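Local coordinates for CRISPR-associated endonuclease C2c1 (Alicyclobacillus acidoterrestris, PDB 5U31), which cuts target DNA with a RuvC nuclease domain, guided by a bound RNA and a protospacer adjacent motif, as part of bacterial defence against mobile genetic elements, at residues A634-R639 / D752-N757. The protein carries 3 engineered substitutions. Numbering follows the deposited sequence.
With nucleotides of chain B.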
loop_
_atom_site.group_PDB
_atom_site.type_symbol
_atom_site.label_atom_id
_atom_site.label_comp_id
_atom_site.label_asym_id
_atom_site.label_seq_id
_atom_site.Cartn_x
_atom_site.Cartn_y
_atom_site.Cartn_z
ATOM N N ALA A 634 27.611 3.630 16.582
ATOM C CA ALA A 634 28.085 4.956 16.961
ATOM C C ALA A 634 27.693 6.002 15.926
ATOM O O ALA A 634 27.158 7.060 16.273
ATOM C CB ALA A 634 29.600 4.933 17.158
ATOM N N ILE A 635 27.948 5.720 14.646
ATOM C CA ILE A 635 27.650 6.685 13.590
ATOM C C ILE A 635 26.158 6.985 13.540
ATOM O O ILE A 635 25.745 8.139 13.374
ATOM C CB ILE A 635 28.159 6.165 12.233
ATOM C CG1 ILE A 635 29.653 5.847 12.307
ATOM C CG2 ILE A 635 27.869 7.174 11.139
ATOM C CD1 ILE A 635 30.195 5.195 11.054
ATOM N N ARG A 636 25.326 5.952 13.681
ATOM C CA ARG A 636 23.884 6.158 13.681
ATOM C C ARG A 636 23.438 7.000 14.867
ATOM O O ARG A 636 22.450 7.737 14.768
ATOM C CB ARG A 636 23.171 4.810 13.678
ATOM C CG ARG A 636 23.442 4.015 12.434
ATOM C CD ARG A 636 23.104 2.567 12.629
ATOM N NE ARG A 636 23.404 1.799 11.430
ATOM C CZ ARG A 636 23.244 0.486 11.330
ATOM N NH1 ARG A 636 22.786 -0.204 12.366
ATOM N NH2 ARG A 636 23.540 -0.132 10.196
ATOM N N GLU A 637 24.140 6.901 15.996
ATOM C CA GLU A 637 23.829 7.775 17.121
ATOM C C GLU A 637 24.257 9.209 16.826
ATOM O O GLU A 637 23.490 10.153 17.052
ATOM C CB GLU A 637 24.493 7.251 18.396
ATOM C CG GLU A 637 23.884 5.947 18.933
ATOM C CD GLU A 637 24.720 5.304 20.039
ATOM O OE1 GLU A 637 25.658 5.961 20.543
ATOM O OE2 GLU A 637 24.440 4.139 20.404
ATOM N N GLU A 638 25.464 9.385 16.282
ATOM C CA GLU A 638 25.975 10.726 16.013
ATOM C C GLU A 638 25.184 11.417 14.907
ATOM O O GLU A 638 24.962 12.633 14.967
ATOM C CB GLU A 638 27.460 10.649 15.656
ATOM C CG GLU A 638 28.308 9.959 16.722
ATOM C CD GLU A 638 29.602 9.374 16.172
ATOM O OE1 GLU A 638 29.866 9.534 14.960
ATOM O OE2 GLU A 638 30.354 8.750 16.954
ATOM N N ARG A 639 24.736 10.665 13.898
ATOM C CA ARG A 639 24.032 11.282 12.777
ATOM C C ARG A 639 22.730 11.949 13.205
ATOM O O ARG A 639 22.195 12.775 12.457
ATOM C CB ARG A 639 23.751 10.242 11.689
ATOM C CG ARG A 639 22.462 9.484 11.903
ATOM C CD ARG A 639 22.387 8.215 11.080
ATOM N NE ARG A 639 22.308 8.468 9.647
ATOM C CZ ARG A 639 21.711 7.644 8.794
ATOM N NH1 ARG A 639 21.136 6.535 9.243
ATOM N NH2 ARG A 639 21.676 7.927 7.501
ATOM N N ASP A 752 27.918 -3.495 5.002
ATOM C CA ASP A 752 27.845 -2.811 6.290
ATOM C C ASP A 752 27.900 -1.299 6.116
ATOM O O ASP A 752 28.923 -0.665 6.398
ATOM C CB ASP A 752 28.972 -3.298 7.207
ATOM C CG ASP A 752 29.035 -4.819 7.288
ATOM O OD1 ASP A 752 28.283 -5.495 6.563
ATOM O OD2 ASP A 752 29.839 -5.347 8.080
ATOM N N VAL A 753 26.797 -0.723 5.651
ATOM C CA VAL A 753 26.679 0.710 5.451
ATOM C C VAL A 753 25.823 1.288 6.582
ATOM O O VAL A 753 25.163 0.569 7.331
ATOM C CB VAL A 753 26.079 1.057 4.076
ATOM C CG1 VAL A 753 26.733 0.224 2.990
ATOM C CG2 VAL A 753 24.590 0.832 4.079
ATOM N N VAL A 754 25.840 2.615 6.699
ATOM C CA VAL A 754 25.114 3.328 7.749
ATOM C C VAL A 754 23.610 3.207 7.533
ATOM O O VAL A 754 22.896 2.623 8.357
ATOM C CB VAL A 754 25.532 4.811 7.801
ATOM C CG1 VAL A 754 24.700 5.565 8.828
ATOM C CG2 VAL A 754 27.010 4.928 8.113
ATOM N N GLY A 755 23.117 3.766 6.431
ATOM C CA GLY A 755 21.694 3.745 6.165
ATOM C C GLY A 755 21.272 2.743 5.116
ATOM O O GLY A 755 20.492 1.826 5.389
ATOM N N GLY A 756 21.779 2.913 3.903
ATOM C CA GLY A 756 21.411 1.975 2.866
ATOM C C GLY A 756 19.935 2.062 2.547
ATOM O O GLY A 756 19.343 3.144 2.480
ATOM N N ASN A 757 19.328 0.897 2.335
ATOM C CA ASN A 757 17.917 0.769 1.974
ATOM C C ASN A 757 17.068 0.310 3.152
ATOM O O ASN A 757 16.029 -0.336 2.965
ATOM C CB ASN A 757 17.750 -0.183 0.799
ATOM C CG ASN A 757 18.602 0.208 -0.375
ATOM O OD1 ASN A 757 18.993 1.360 -0.494
ATOM N ND2 ASN A 757 18.907 -0.745 -1.246
ATOM P P A B 35 24.771 5.034 3.176
ATOM O OP1 A B 35 26.216 4.808 3.419
ATOM O OP2 A B 35 23.809 4.723 4.254
ATOM O "O5'" A B 35 24.488 6.541 2.767
ATOM C "C5'" A B 35 23.498 7.281 3.470
ATOM C "C4'" A B 35 24.080 8.425 4.266
ATOM O "O4'" A B 35 25.077 7.963 5.223
ATOM C "C3'" A B 35 24.748 9.537 3.457
ATOM O "O3'" A B 35 24.404 10.781 4.046
ATOM C "C2'" A B 35 26.231 9.282 3.691
ATOM O "O2'" A B 35 27.056 10.416 3.539
ATOM C "C1'" A B 35 26.214 8.795 5.128
ATOM N N9 A B 35 27.406 8.050 5.512
ATOM C C8 A B 35 28.002 6.995 4.871
ATOM N N7 A B 35 29.078 6.568 5.484
ATOM C C5 A B 35 29.188 7.405 6.586
ATOM C C6 A B 35 30.117 7.469 7.629
ATOM N N6 A B 35 31.152 6.636 7.731
ATOM N N1 A B 35 29.943 8.418 8.571
ATOM C C2 A B 35 28.898 9.247 8.461
ATOM N N3 A B 35 27.953 9.289 7.527
ATOM C C4 A B 35 28.165 8.328 6.612
ATOM P P C B 34 19.643 7.307 0.115
ATOM O OP1 C B 34 18.581 6.310 0.405
ATOM O OP2 C B 34 19.854 8.463 1.027
ATOM O "O5'" C B 34 21.035 6.544 -0.038
ATOM C "C5'" C B 34 21.461 5.615 0.955
ATOM C "C4'" C B 34 22.392 4.575 0.389
ATOM O "O4'" C B 34 22.325 4.602 -1.056
ATOM C "C3'" C B 34 23.873 4.750 0.706
ATOM O "O3'" C B 34 24.225 4.166 1.946
ATOM C "C2'" C B 34 24.557 4.037 -0.449
ATOM O "O2'" C B 34 24.621 2.642 -0.194
ATOM C "C1'" C B 34 23.579 4.267 -1.603
ATOM N N1 C B 34 24.005 5.326 -2.545
ATOM C C2 C B 34 25.114 5.088 -3.364
ATOM O O2 C B 34 25.730 4.019 -3.250
ATOM N N3 C B 34 25.506 6.030 -4.253
ATOM C C4 C B 34 24.825 7.169 -4.351
ATOM N N4 C B 34 25.244 8.074 -5.239
ATOM C C5 C B 34 23.682 7.428 -3.541
ATOM C C6 C B 34 23.304 6.490 -2.663
#
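Arg636 and Val754 illustrate how a loop that holds a nucleic acid phosphate can have its carbonyls met, weakly, by an arginine of a helix. The arginine chain, extended from CG to NE, carries the guanidinium past the valine to two successive carbonyls. NE reaches Val754 O at 3.2 Å in a weak, bent bond (133°), and NH2 shares that oxygen, also weakly. The same NH2 meets Val753 O near the guanidinium plane at 3.4 Å, a straighter but still weak bond (152°). Its stronger partner lies elsewhere, at Thr627 O, so these carbonyls receive a loose grip from an arginine anchored outside the pair.

The amides that follow serve the nucleotide. Gly756 N donates to OP2 of A35 of chain B at 2.7 Å; Gly755 N lies too close to that oxygen for its distance to be relied on, but both amides probably face it. Val754 carries the apolar contact with the helix: a chi1 of 176° turns CG1 away from the backbone N and over the centre of one face of the Arg639 guanidinium, 3.6 Å from CZ. Its other methyl, CG2, lies 3.9 Å from Ile635 CG2 and 3.6 Å from C5 of A35 of chain B; Ile635 CG2 meets N1 of A35 of chain B, 3.5 Å away.

Bridge helix and REC2 domain thus join around a guide-RNA nucleotide. Asn757 touches helix 796-822, whose Arg809 NH2 bonds to Asn757 O. Arg639 makes a cation-pi contact with Tyr764 and touches Gln761, both on helix 759-776, where Arg636 also rests on Glu760.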